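Local coordinates for protein glycosyl hydrolase, BNR repeat (Ralstonia eutropha, PDB 3B7F) that probably acts as a glycosyl hydrolase and folds as a seven-bladed beta-propeller carrying BNR repeats, at residues A[25-30]-A[34-39]; A[40-45]-A[355-360]; A[281-286]-A[291-296]; A[365-370]-A[376-381]. One frame throughout, in Å; residues are numbered along the deposited sequence.

Contact 1: A[25-30]-A[34-39]; sequences LLVATI and WFLASD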
# COMPACT_ATOMS: atom_id res chain seq x y z
N LEU A 25 -0.36 3.19 15.00
CA LEU A 25 -0.90 3.30 13.64
C LEU A 25 -0.53 4.70 13.19
O LEU A 25 -0.71 5.62 13.94
CB LEU A 25 -2.41 3.10 13.58
CG LEU A 25 -2.99 1.79 14.12
CD1 LEU A 25 -4.50 1.88 14.05
CD2 LEU A 25 -2.45 0.54 13.36
N LEU A 26 0.02 4.82 11.99
CA LEU A 26 0.50 6.05 11.39
C LEU A 26 -0.53 6.37 10.33
O LEU A 26 -0.60 5.64 9.34
CB LEU A 26 1.87 5.82 10.76
CG LEU A 26 2.90 5.00 11.54
CD1 LEU A 26 4.23 4.90 10.70
CD2 LEU A 26 3.14 5.57 12.92
N VAL A 27 -1.29 7.47 10.53
CA VAL A 27 -2.44 7.79 9.73
C VAL A 27 -2.21 9.04 8.89
O VAL A 27 -2.09 10.14 9.43
CB VAL A 27 -3.69 8.03 10.63
CG1 VAL A 27 -4.93 8.26 9.77
CG2 VAL A 27 -3.90 6.87 11.62
N ALA A 28 -2.20 8.85 7.57
CA ALA A 28 -1.99 9.91 6.60
C ALA A 28 -3.33 10.37 6.09
O ALA A 28 -4.13 9.54 5.65
CB ALA A 28 -1.12 9.41 5.43
N THR A 29 -3.60 11.68 6.16
CA THR A 29 -4.85 12.24 5.67
C THR A 29 -4.57 13.44 4.80
O THR A 29 -3.47 14.00 4.78
CB THR A 29 -5.83 12.68 6.80
OG1 THR A 29 -5.52 14.00 7.23
CG2 THR A 29 -5.83 11.71 7.98
N ILE A 30 -5.63 13.83 4.09
CA ILE A 30 -5.61 14.97 3.21
C ILE A 30 -5.26 16.30 3.90
O ILE A 30 -4.83 17.23 3.21
CB ILE A 30 -6.97 15.07 2.48
CG1 ILE A 30 -6.87 15.93 1.21
CG2 ILE A 30 -8.06 15.57 3.47
CD1 ILE A 30 -8.07 15.76 0.23
N TRP A 34 -1.94 11.88 11.77
CA TRP A 34 -2.39 11.56 13.11
C TRP A 34 -1.74 10.22 13.43
O TRP A 34 -1.31 9.50 12.53
CB TRP A 34 -3.90 11.50 13.22
CG TRP A 34 -4.61 12.78 13.48
CD1 TRP A 34 -5.06 13.22 14.70
CD2 TRP A 34 -5.02 13.77 12.53
NE1 TRP A 34 -5.72 14.40 14.55
CE2 TRP A 34 -5.70 14.77 13.23
CE3 TRP A 34 -4.82 13.93 11.15
CZ2 TRP A 34 -6.20 15.91 12.61
CZ3 TRP A 34 -5.34 15.06 10.53
CH2 TRP A 34 -6.04 16.02 11.26
N PHE A 35 -1.63 9.94 14.73
CA PHE A 35 -0.95 8.78 15.25
C PHE A 35 -1.78 8.18 16.33
O PHE A 35 -2.28 8.91 17.20
CB PHE A 35 0.40 9.18 15.80
CG PHE A 35 1.30 9.76 14.77
CD1 PHE A 35 2.10 8.93 14.01
CD2 PHE A 35 1.30 11.12 14.52
CE1 PHE A 35 2.92 9.46 13.01
CE2 PHE A 35 2.12 11.65 13.54
CZ PHE A 35 2.93 10.82 12.79
N LEU A 36 -1.98 6.86 16.27
CA LEU A 36 -2.77 6.14 17.27
C LEU A 36 -1.86 5.20 18.02
O LEU A 36 -1.09 4.51 17.39
CB LEU A 36 -3.96 5.41 16.65
CG LEU A 36 -5.21 6.23 16.38
CD1 LEU A 36 -6.05 5.62 15.27
CD2 LEU A 36 -6.03 6.42 17.70
N ALA A 37 -1.94 5.18 19.35
CA ALA A 37 -1.08 4.29 20.15
C ALA A 37 -1.94 3.45 21.10
O ALA A 37 -2.80 3.99 21.79
CB ALA A 37 -0.02 5.10 20.91
N SER A 38 -1.70 2.14 21.14
CA SER A 38 -2.46 1.26 22.02
C SER A 38 -1.73 0.92 23.31
O SER A 38 -0.54 1.18 23.46
CB SER A 38 -2.78 -0.06 21.34
OG SER A 38 -1.68 -0.97 21.35
N ASP A 39 -2.51 0.37 24.25
CA ASP A 39 -1.99 -0.28 25.45
C ASP A 39 -1.48 -1.67 24.97
O ASP A 39 -1.73 -2.06 23.81
CB ASP A 39 -3.05 -0.36 26.57
CG ASP A 39 -4.31 -1.12 26.18
OD1 ASP A 39 -4.48 -1.55 25.02
OD2 ASP A 39 -5.17 -1.26 27.06
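The two aromatic rings of this hairpin meet the neighbouring strand at their edges and lie on different faces of the sheet. At the rim of F35, close to the plane of its ring, sits the L26 methyl CD2, 3.7 Å from CD1 of F35. The first torsion of F35, -62°, sets CG anti to the carbonyl carbon and lets the ring lean back over the neighbouring strand; R48 adds a cation-pi contact to the same ring. On the other face the indole of W34 takes the T29 hydroxyl at its edge, with T29 OG1 3.5 Å from W34 CZ3. That hydroxyl makes its polar bonds locally, with the G32 carbonyl and the K31 amide in the turn, while the T29 methyl CG2 also touches the six-membered ring of W34. L25, V27 and L36 share the W34 face: CB of L25 lies 4.1 Å from CB of L36, and V27 packs its CB against the carbonyl oxygen of W34.

Backbone bonds fix this register. L25 and L36 form one antiparallel hydrogen-bonded pair, L25 N to L36 O being 2.8 Å, and V27 and W34 form another, with W34 N 2.9 Å from V27 O. L26 and F35 between them are a non-hydrogen-bonded pair. The axes of 25-29 and 34-38 run antiparallel, at 159°. The hairpin lies in a four-stranded blade in which the C-terminal strand 385-391 hydrogen-bonds to strand 24-29, so both chain ends share one sheet, the "velcro" closure familiar from beta-propellers.

Contact 2: A[40-45]-A[355-360]; sequences PARRTW and GVYFGT. With EDO (1,2-ethanediol), chain P.
Aromatic packing joins the 40-45 loop to the strand of 355-360, through the indole of W45 and the phenol of Y357. Their closest atoms are W45 CZ2 and Y357 CE1, 3.6 Å apart, with the ring planes inclined by 76°. The hydroxyl oxygen of Y357 lies at the edge of the indole, 3.9 Å from W45 CH2. L25 of strand 24-29, in the closing blade, packs against both rings.

R42 makes a plain van der Waals contact, its methylene CD lying 3.7 Å from Y357 OH. The two side chains cross at about a right angle. In the propeller these residues belong to adjacent blades: the loop leads into the outermost strand of the blade that closes the ring, and 356-359 is the second strand of the blade beside it.

Polar contact is indirect. R42 NH1 and G355 N are both donors, yet stand only 3.2 Å apart, with the amide nitrogen in the plane of the guanidinium. Their common acceptor is the carboxylate of D349, which forms a salt bridge with R42, accepts from G355 N and also bonds Y357 OH. A bend at the third torsion of R42 (-70°) turns the guanidinium to this site, and its NH2 additionally bonds the P353 carbonyl. On the far side of the loop, an ethanediol, probably from the crystallisation liquor, hydrogen-bonds T44 OG1 through its O2, 2.9 Å away.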
# COMPACT_ATOMS: atom_id res chain seq x y z
N PRO A 40 -0.76 -2.42 25.82
CA PRO A 40 -0.25 -3.72 25.35
C PRO A 40 -1.32 -4.73 24.90
O PRO A 40 -1.07 -5.54 24.01
CB PRO A 40 0.51 -4.25 26.57
CG PRO A 40 0.78 -3.03 27.41
CD PRO A 40 -0.37 -2.14 27.21
N ALA A 41 -2.48 -4.68 25.54
CA ALA A 41 -3.61 -5.52 25.22
C ALA A 41 -4.37 -5.08 23.97
O ALA A 41 -5.28 -5.78 23.58
CB ALA A 41 -4.58 -5.58 26.43
N ARG A 42 -4.02 -3.95 23.35
CA ARG A 42 -4.69 -3.41 22.15
C ARG A 42 -6.17 -3.19 22.36
O ARG A 42 -6.97 -3.43 21.41
CB ARG A 42 -4.44 -4.28 20.91
CG ARG A 42 -2.98 -4.36 20.49
CD ARG A 42 -2.80 -5.31 19.32
NE ARG A 42 -3.03 -6.69 19.74
CZ ARG A 42 -3.22 -7.75 18.94
NH1 ARG A 42 -3.28 -7.62 17.64
NH2 ARG A 42 -3.39 -8.96 19.47
N ARG A 43 -6.56 -2.75 23.56
CA ARG A 43 -7.99 -2.49 23.83
C ARG A 43 -8.33 -0.99 23.91
O ARG A 43 -9.36 -0.60 23.39
CB ARG A 43 -8.53 -3.30 25.00
CG ARG A 43 -8.64 -2.67 26.36
CD ARG A 43 -9.80 -3.35 27.09
NE ARG A 43 -11.10 -2.93 26.54
CZ ARG A 43 -11.92 -1.99 27.03
NH1 ARG A 43 -11.65 -1.31 28.15
NH2 ARG A 43 -13.07 -1.74 26.40
N THR A 44 -7.48 -0.18 24.54
CA THR A 44 -7.68 1.27 24.58
C THR A 44 -6.60 1.93 23.70
O THR A 44 -5.46 1.44 23.65
CB THR A 44 -7.65 1.84 26.02
OG1 THR A 44 -6.36 1.61 26.59
CG2 THR A 44 -8.72 1.18 26.88
N TRP A 45 -6.97 3.02 23.01
CA TRP A 45 -6.10 3.76 22.11
C TRP A 45 -6.06 5.26 22.40
O TRP A 45 -7.05 5.85 22.81
CB TRP A 45 -6.54 3.55 20.65
CG TRP A 45 -6.39 2.13 20.17
CD1 TRP A 45 -7.23 1.11 20.43
CD2 TRP A 45 -5.35 1.59 19.34
NE1 TRP A 45 -6.80 -0.03 19.83
CE2 TRP A 45 -5.64 0.23 19.15
CE3 TRP A 45 -4.21 2.13 18.74
CZ2 TRP A 45 -4.83 -0.61 18.40
CZ3 TRP A 45 -3.40 1.29 17.99
CH2 TRP A 45 -3.71 -0.06 17.81
N GLY A 355 -3.77 -8.38 14.53
CA GLY A 355 -4.73 -7.32 14.51
C GLY A 355 -4.73 -6.71 13.13
O GLY A 355 -3.70 -6.74 12.43
N VAL A 356 -5.90 -6.22 12.72
CA VAL A 356 -6.14 -5.66 11.38
C VAL A 356 -6.84 -4.30 11.55
O VAL A 356 -7.65 -4.08 12.46
CB VAL A 356 -6.96 -6.63 10.50
CG1 VAL A 356 -7.03 -6.12 9.05
CG2 VAL A 356 -6.38 -8.04 10.54
N TYR A 357 -6.50 -3.36 10.69
CA TYR A 357 -6.97 -2.00 10.85
C TYR A 357 -7.29 -1.40 9.53
O TYR A 357 -6.66 -1.73 8.54
CB TYR A 357 -5.83 -1.15 11.46
CG TYR A 357 -5.20 -1.76 12.70
CD1 TYR A 357 -5.72 -1.50 13.96
CD2 TYR A 357 -4.12 -2.66 12.60
CE1 TYR A 357 -5.18 -2.10 15.11
CE2 TYR A 357 -3.60 -3.26 13.73
CZ TYR A 357 -4.12 -2.95 15.00
OH TYR A 357 -3.59 -3.54 16.15
N PHE A 358 -8.27 -0.51 9.48
CA PHE A 358 -8.51 0.24 8.24
C PHE A 358 -9.01 1.65 8.49
O PHE A 358 -9.63 1.92 9.52
CB PHE A 358 -9.38 -0.53 7.23
CG PHE A 358 -10.84 -0.72 7.64
CD1 PHE A 358 -11.80 0.25 7.38
CD2 PHE A 358 -11.26 -1.91 8.22
CE1 PHE A 358 -13.13 0.07 7.71
CE2 PHE A 358 -12.61 -2.08 8.60
CZ PHE A 358 -13.53 -1.10 8.32
N GLY A 359 -8.75 2.53 7.52
CA GLY A 359 -9.14 3.94 7.59
C GLY A 359 -9.99 4.27 6.40
O GLY A 359 -9.66 3.90 5.28
N THR A 360 -11.06 5.02 6.64
CA THR A 360 -12.01 5.35 5.60
C THR A 360 -11.84 6.81 5.13
O THR A 360 -11.26 7.63 5.83
CB THR A 360 -13.45 5.13 6.06
OG1 THR A 360 -13.78 6.13 7.01
CG2 THR A 360 -13.65 3.72 6.68
C1 EDO P . -1.99 3.99 26.05
O1 EDO P . -2.13 4.34 24.67
C2 EDO P . -3.36 3.96 26.73
O2 EDO P . -4.38 3.53 25.81

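Contact 3: A[281-286]-A[291-296]; sequences FPIVVH and RTVWVF. With EDO (1,2-ethanediol), chain H.
I283 and V293 form the tightest spot of this hairpin, with their CG1 atoms 3.5 Å apart, closer than ordinary van der Waals contact. V293 offers that methyl because its CG1 is anti to the backbone N (chi1 162°); its other methyl, CG2, meets CG1 of V285. V295 lies alongside I283 and points the same way. This face packs on strands 234-239 and 246-251 of the neighbouring blade, Y248 and V238 among the partners.

The other face is built round W294. V284 CG1 lies 4.0 Å from W294 CE3, and the ring leans across to H286, whose amide nitrogen is 3.6 Å from W294 CZ3. The indole nitrogen bonds the carbonyl of E371. Backbone bonds join V284 and W294 in both directions, W294 N to V284 O at 2.9 Å, and H286 N donates to T292 O almost straight, at 173°, though from above the carbonyl plane.

Strands 282-285 and 293-297 are the innermost and second strands of one four-stranded propeller blade; the segments 282-285 and 293-296 run antiparallel at 163°.

Toward F281 the strands part and water replaces direct bonding. One water accepts from F281 N and donates to F296 O; a second accepts from F296 N and donates to P282 O, 2.7 Å away. Side-chain contact here thins to P282 CG against F296 CB. At the opposite end T292 OG1 accepts from O2 of an ethanediol, 2.8 Å away, and also bonds D289; the diol's O1 sits over one face of the H286 imidazole.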
# COMPACT_ATOMS: atom_id res chain seq x y z
N PHE A 281 -9.59 -1.87 -3.27
CA PHE A 281 -8.26 -1.23 -3.31
C PHE A 281 -7.12 -1.87 -2.52
O PHE A 281 -6.09 -2.24 -3.12
CB PHE A 281 -8.39 0.28 -2.97
CG PHE A 281 -9.11 1.07 -4.03
CD1 PHE A 281 -8.48 1.37 -5.23
CD2 PHE A 281 -10.41 1.53 -3.83
CE1 PHE A 281 -9.13 2.09 -6.22
CE2 PHE A 281 -11.07 2.25 -4.81
CZ PHE A 281 -10.43 2.53 -6.02
N PRO A 282 -7.25 -2.01 -1.19
CA PRO A 282 -6.12 -2.59 -0.42
C PRO A 282 -6.07 -4.14 -0.34
O PRO A 282 -7.08 -4.83 -0.56
CB PRO A 282 -6.41 -2.09 1.00
CG PRO A 282 -7.91 -2.09 1.06
CD PRO A 282 -8.40 -1.72 -0.29
N ILE A 283 -4.88 -4.67 -0.06
CA ILE A 283 -4.71 -6.10 0.24
C ILE A 283 -3.64 -6.18 1.36
O ILE A 283 -2.67 -5.45 1.34
CB ILE A 283 -4.37 -6.97 -1.01
CG1 ILE A 283 -4.59 -8.46 -0.72
CG2 ILE A 283 -2.94 -6.70 -1.53
CD1 ILE A 283 -4.82 -9.34 -1.96
N VAL A 284 -3.85 -7.06 2.34
CA VAL A 284 -2.93 -7.21 3.48
C VAL A 284 -2.74 -8.69 3.75
O VAL A 284 -3.69 -9.44 3.68
CB VAL A 284 -3.51 -6.48 4.77
CG1 VAL A 284 -2.72 -6.87 6.02
CG2 VAL A 284 -3.51 -4.98 4.57
N VAL A 285 -1.51 -9.10 4.07
CA VAL A 285 -1.20 -10.51 4.37
C VAL A 285 -0.83 -10.69 5.83
O VAL A 285 -0.30 -9.79 6.44
CB VAL A 285 -0.04 -11.03 3.49
CG1 VAL A 285 -0.28 -10.69 2.09
CG2 VAL A 285 1.35 -10.46 3.95
N HIS A 286 -1.18 -11.84 6.40
CA HIS A 286 -0.81 -12.20 7.77
C HIS A 286 0.72 -12.38 7.76
O HIS A 286 1.24 -13.08 6.92
CB HIS A 286 -1.55 -13.48 8.15
CG HIS A 286 -1.38 -13.92 9.57
ND1 HIS A 286 -0.18 -14.35 10.09
CD2 HIS A 286 -2.29 -14.08 10.55
CE1 HIS A 286 -0.35 -14.72 11.34
NE2 HIS A 286 -1.63 -14.59 11.64
N ARG A 291 -1.16 -18.05 3.76
CA ARG A 291 -2.52 -18.41 3.33
C ARG A 291 -3.59 -17.40 3.76
O ARG A 291 -4.70 -17.44 3.24
CB ARG A 291 -2.88 -19.82 3.82
CG ARG A 291 -2.02 -20.90 3.18
CD ARG A 291 -2.16 -22.33 3.76
NE ARG A 291 -3.46 -22.99 3.62
CZ ARG A 291 -3.97 -23.53 2.50
NH1 ARG A 291 -3.37 -23.42 1.32
NH2 ARG A 291 -5.16 -24.13 2.55
N THR A 292 -3.25 -16.50 4.69
CA THR A 292 -4.20 -15.54 5.25
C THR A 292 -3.99 -14.15 4.67
O THR A 292 -2.89 -13.59 4.74
CB THR A 292 -4.16 -15.53 6.78
OG1 THR A 292 -4.53 -16.82 7.23
CG2 THR A 292 -5.14 -14.46 7.36
N VAL A 293 -5.07 -13.62 4.11
CA VAL A 293 -5.09 -12.34 3.39
C VAL A 293 -6.43 -11.70 3.64
O VAL A 293 -7.43 -12.41 3.79
CB VAL A 293 -4.82 -12.58 1.85
CG1 VAL A 293 -5.25 -11.42 1.01
CG2 VAL A 293 -3.34 -12.91 1.60
N TRP A 294 -6.44 -10.36 3.73
CA TRP A 294 -7.63 -9.54 3.94
C TRP A 294 -7.79 -8.55 2.79
O TRP A 294 -6.80 -8.01 2.34
CB TRP A 294 -7.53 -8.71 5.24
CG TRP A 294 -7.55 -9.51 6.46
CD1 TRP A 294 -8.64 -9.91 7.14
CD2 TRP A 294 -6.42 -10.05 7.17
NE1 TRP A 294 -8.29 -10.64 8.22
CE2 TRP A 294 -6.93 -10.77 8.26
CE3 TRP A 294 -5.03 -9.99 6.97
CZ2 TRP A 294 -6.10 -11.41 9.19
CZ3 TRP A 294 -4.20 -10.62 7.90
CH2 TRP A 294 -4.74 -11.32 9.00
N VAL A 295 -9.04 -8.33 2.35
CA VAL A 295 -9.41 -7.34 1.35
C VAL A 295 -10.61 -6.49 1.86
O VAL A 295 -11.21 -6.83 2.87
CB VAL A 295 -9.72 -7.97 -0.07
CG1 VAL A 295 -8.44 -8.61 -0.66
CG2 VAL A 295 -10.93 -8.99 -0.04
N PHE A 296 -10.90 -5.37 1.20
CA PHE A 296 -12.05 -4.52 1.52
C PHE A 296 -12.83 -4.26 0.20
O PHE A 296 -12.56 -3.27 -0.50
CB PHE A 296 -11.67 -3.21 2.17
CG PHE A 296 -12.87 -2.48 2.73
CD1 PHE A 296 -13.64 -1.62 1.94
CD2 PHE A 296 -13.29 -2.71 4.06
CE1 PHE A 296 -14.77 -0.98 2.48
CE2 PHE A 296 -14.40 -2.09 4.59
CZ PHE A 296 -15.15 -1.21 3.80
C1 EDO H . -3.87 -18.32 11.53
O1 EDO H . -2.71 -18.19 10.69
C2 EDO H . -5.00 -17.34 11.14
O2 EDO H . -5.45 -17.43 9.77
O HOH W 1 -11.46 -0.99 -1.11
O HOH W 2 -9.70 -4.77 -1.29

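Contact 4: A[365-370]-A[376-381]; sequences IWASAD and QCIASH. With EDO (1,2-ethanediol), chain V.
A classic beta bulge interrupts the outer hairpin of a propeller blade, where I378 and A379 both face I365. The carbonyl of I365 receives I378 N at 2.9 Å and, weakly, A379 N at 3.4 Å, while I365 N donates to A379 O. Beyond the bulge, A367 and Q376 form a regular hydrogen-bonded pair. The extra residue turns I378 onto the I365 side: its CG1, placed between the backbone N and the carbonyl carbon (chi1 61°), reaches CG2 of I365 at 3.8 Å, and its CD1 touches CB of A367 at 3.7 Å.

On the other face C377 lies over the W366 indole. Its CB stands 3.7 Å from the centroid of the six-membered ring and only 5° off the normal, a CH-pi contact, with SG also above this face, 4.6 Å from the same centroid. The indole NE1 bonds E364. At the turn, S368 OG accepts from D370 N in an ST turn.

Strand 356-359 flanks 365-368, and its F358 stacks on W366. I365, I378 and A379 instead pack against the next blade, on L36 of strand 32-38 and, for the two isoleucines, L25 of strand 24-29.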
# COMPACT_ATOMS: atom_id res chain seq x y z
N ILE A 365 -11.19 5.21 11.82
CA ILE A 365 -10.18 4.17 11.93
C ILE A 365 -10.86 3.06 12.67
O ILE A 365 -11.33 3.28 13.80
CB ILE A 365 -8.92 4.55 12.70
CG1 ILE A 365 -8.16 5.67 11.99
CG2 ILE A 365 -8.03 3.31 12.78
CD1 ILE A 365 -7.32 5.18 10.79
N TRP A 366 -10.99 1.89 12.00
CA TRP A 366 -11.58 0.68 12.58
C TRP A 366 -10.48 -0.30 12.91
O TRP A 366 -9.56 -0.46 12.12
CB TRP A 366 -12.58 0.05 11.63
CG TRP A 366 -13.80 0.92 11.46
CD1 TRP A 366 -13.95 1.95 10.60
CD2 TRP A 366 -15.04 0.82 12.17
NE1 TRP A 366 -15.19 2.48 10.70
CE2 TRP A 366 -15.89 1.81 11.67
CE3 TRP A 366 -15.50 -0.02 13.19
CZ2 TRP A 366 -17.20 2.01 12.17
CZ3 TRP A 366 -16.79 0.15 13.67
CH2 TRP A 366 -17.64 1.17 13.16
N ALA A 367 -10.56 -0.92 14.08
CA ALA A 367 -9.49 -1.83 14.57
C ALA A 367 -10.04 -3.18 14.99
O ALA A 367 -11.13 -3.25 15.50
CB ALA A 367 -8.74 -1.20 15.73
N SER A 368 -9.28 -4.23 14.70
CA SER A 368 -9.57 -5.57 15.14
C SER A 368 -8.32 -6.10 15.82
O SER A 368 -7.23 -5.90 15.30
CB SER A 368 -9.87 -6.47 13.97
OG SER A 368 -10.04 -7.79 14.43
N ALA A 369 -8.48 -6.73 16.98
CA ALA A 369 -7.37 -7.40 17.66
C ALA A 369 -7.52 -8.92 17.57
O ALA A 369 -6.81 -9.64 18.28
CB ALA A 369 -7.30 -6.97 19.14
N ASP A 370 -8.42 -9.42 16.70
CA ASP A 370 -8.66 -10.87 16.53
C ASP A 370 -8.79 -11.30 15.05
O ASP A 370 -9.71 -12.01 14.68
CB ASP A 370 -9.86 -11.34 17.38
CG ASP A 370 -11.20 -10.70 16.98
OD1 ASP A 370 -11.22 -9.71 16.23
OD2 ASP A 370 -12.25 -11.20 17.43
N GLN A 376 -13.87 -2.37 16.04
CA GLN A 376 -14.18 -1.30 16.96
C GLN A 376 -13.67 -0.02 16.31
O GLN A 376 -12.53 0.04 15.84
CB GLN A 376 -13.46 -1.53 18.29
CG GLN A 376 -13.64 -0.48 19.39
CD GLN A 376 -15.01 -0.49 20.09
OE1 GLN A 376 -15.54 -1.56 20.45
NE2 GLN A 376 -15.56 0.72 20.34
N CYS A 377 -14.50 1.01 16.25
CA CYS A 377 -14.06 2.30 15.78
C CYS A 377 -13.22 2.96 16.90
O CYS A 377 -13.74 3.31 17.94
CB CYS A 377 -15.24 3.19 15.39
SG CYS A 377 -14.66 4.74 14.65
N ILE A 378 -11.93 3.13 16.66
CA ILE A 378 -10.99 3.74 17.62
C ILE A 378 -10.66 5.22 17.32
O ILE A 378 -9.97 5.85 18.09
CB ILE A 378 -9.70 2.89 17.76
CG1 ILE A 378 -8.93 2.77 16.43
CG2 ILE A 378 -10.06 1.47 18.33
CD1 ILE A 378 -7.56 2.20 16.57
N ALA A 379 -11.13 5.74 16.19
CA ALA A 379 -11.00 7.17 15.82
C ALA A 379 -12.07 7.49 14.78
O ALA A 379 -12.32 6.68 13.91
CB ALA A 379 -9.64 7.50 15.27
N SER A 380 -12.69 8.66 14.91
CA SER A 380 -13.67 9.16 13.95
C SER A 380 -13.45 10.68 13.75
O SER A 380 -12.68 11.34 14.46
CB SER A 380 -15.11 8.89 14.42
OG SER A 380 -15.42 9.66 15.55
N HIS A 381 -14.12 11.21 12.74
CA HIS A 381 -14.05 12.64 12.38
C HIS A 381 -12.64 13.19 12.04
O HIS A 381 -12.35 14.37 12.27
CB HIS A 381 -14.74 13.48 13.45
CG HIS A 381 -16.18 13.11 13.65
ND1 HIS A 381 -16.63 12.46 14.78
CD2 HIS A 381 -17.26 13.33 12.88
CE1 HIS A 381 -17.93 12.31 14.69
NE2 HIS A 381 -18.35 12.83 13.55
C1 EDO V . -9.10 -15.70 15.65
O1 EDO V . -10.32 -14.96 15.53
C2 EDO V . -8.06 -14.86 16.38
O2 EDO V . -8.48 -14.54 17.71

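From the N terminus, contact 1 closes a tight hairpin within the blade that the C-terminal strand 385-391 completes. The chain runs directly on into the 40-45 loop, which contact 2 ties to residues 355-360, closing a loop of some 310 residues that passes through the intervening blades. Contact 3, another local hairpin, is nested inside that loop; contact 4 follows it as a third hairpin, in the same sheet as strand 356-359. Contacts 1, 2 and 4 touch one another where the closing blade meets its neighbour, with L25, L36, Y357 and I378 at the junction. V356 and F358 reach across to W294 and F296, so contact 2 also borders the blade of contact 3.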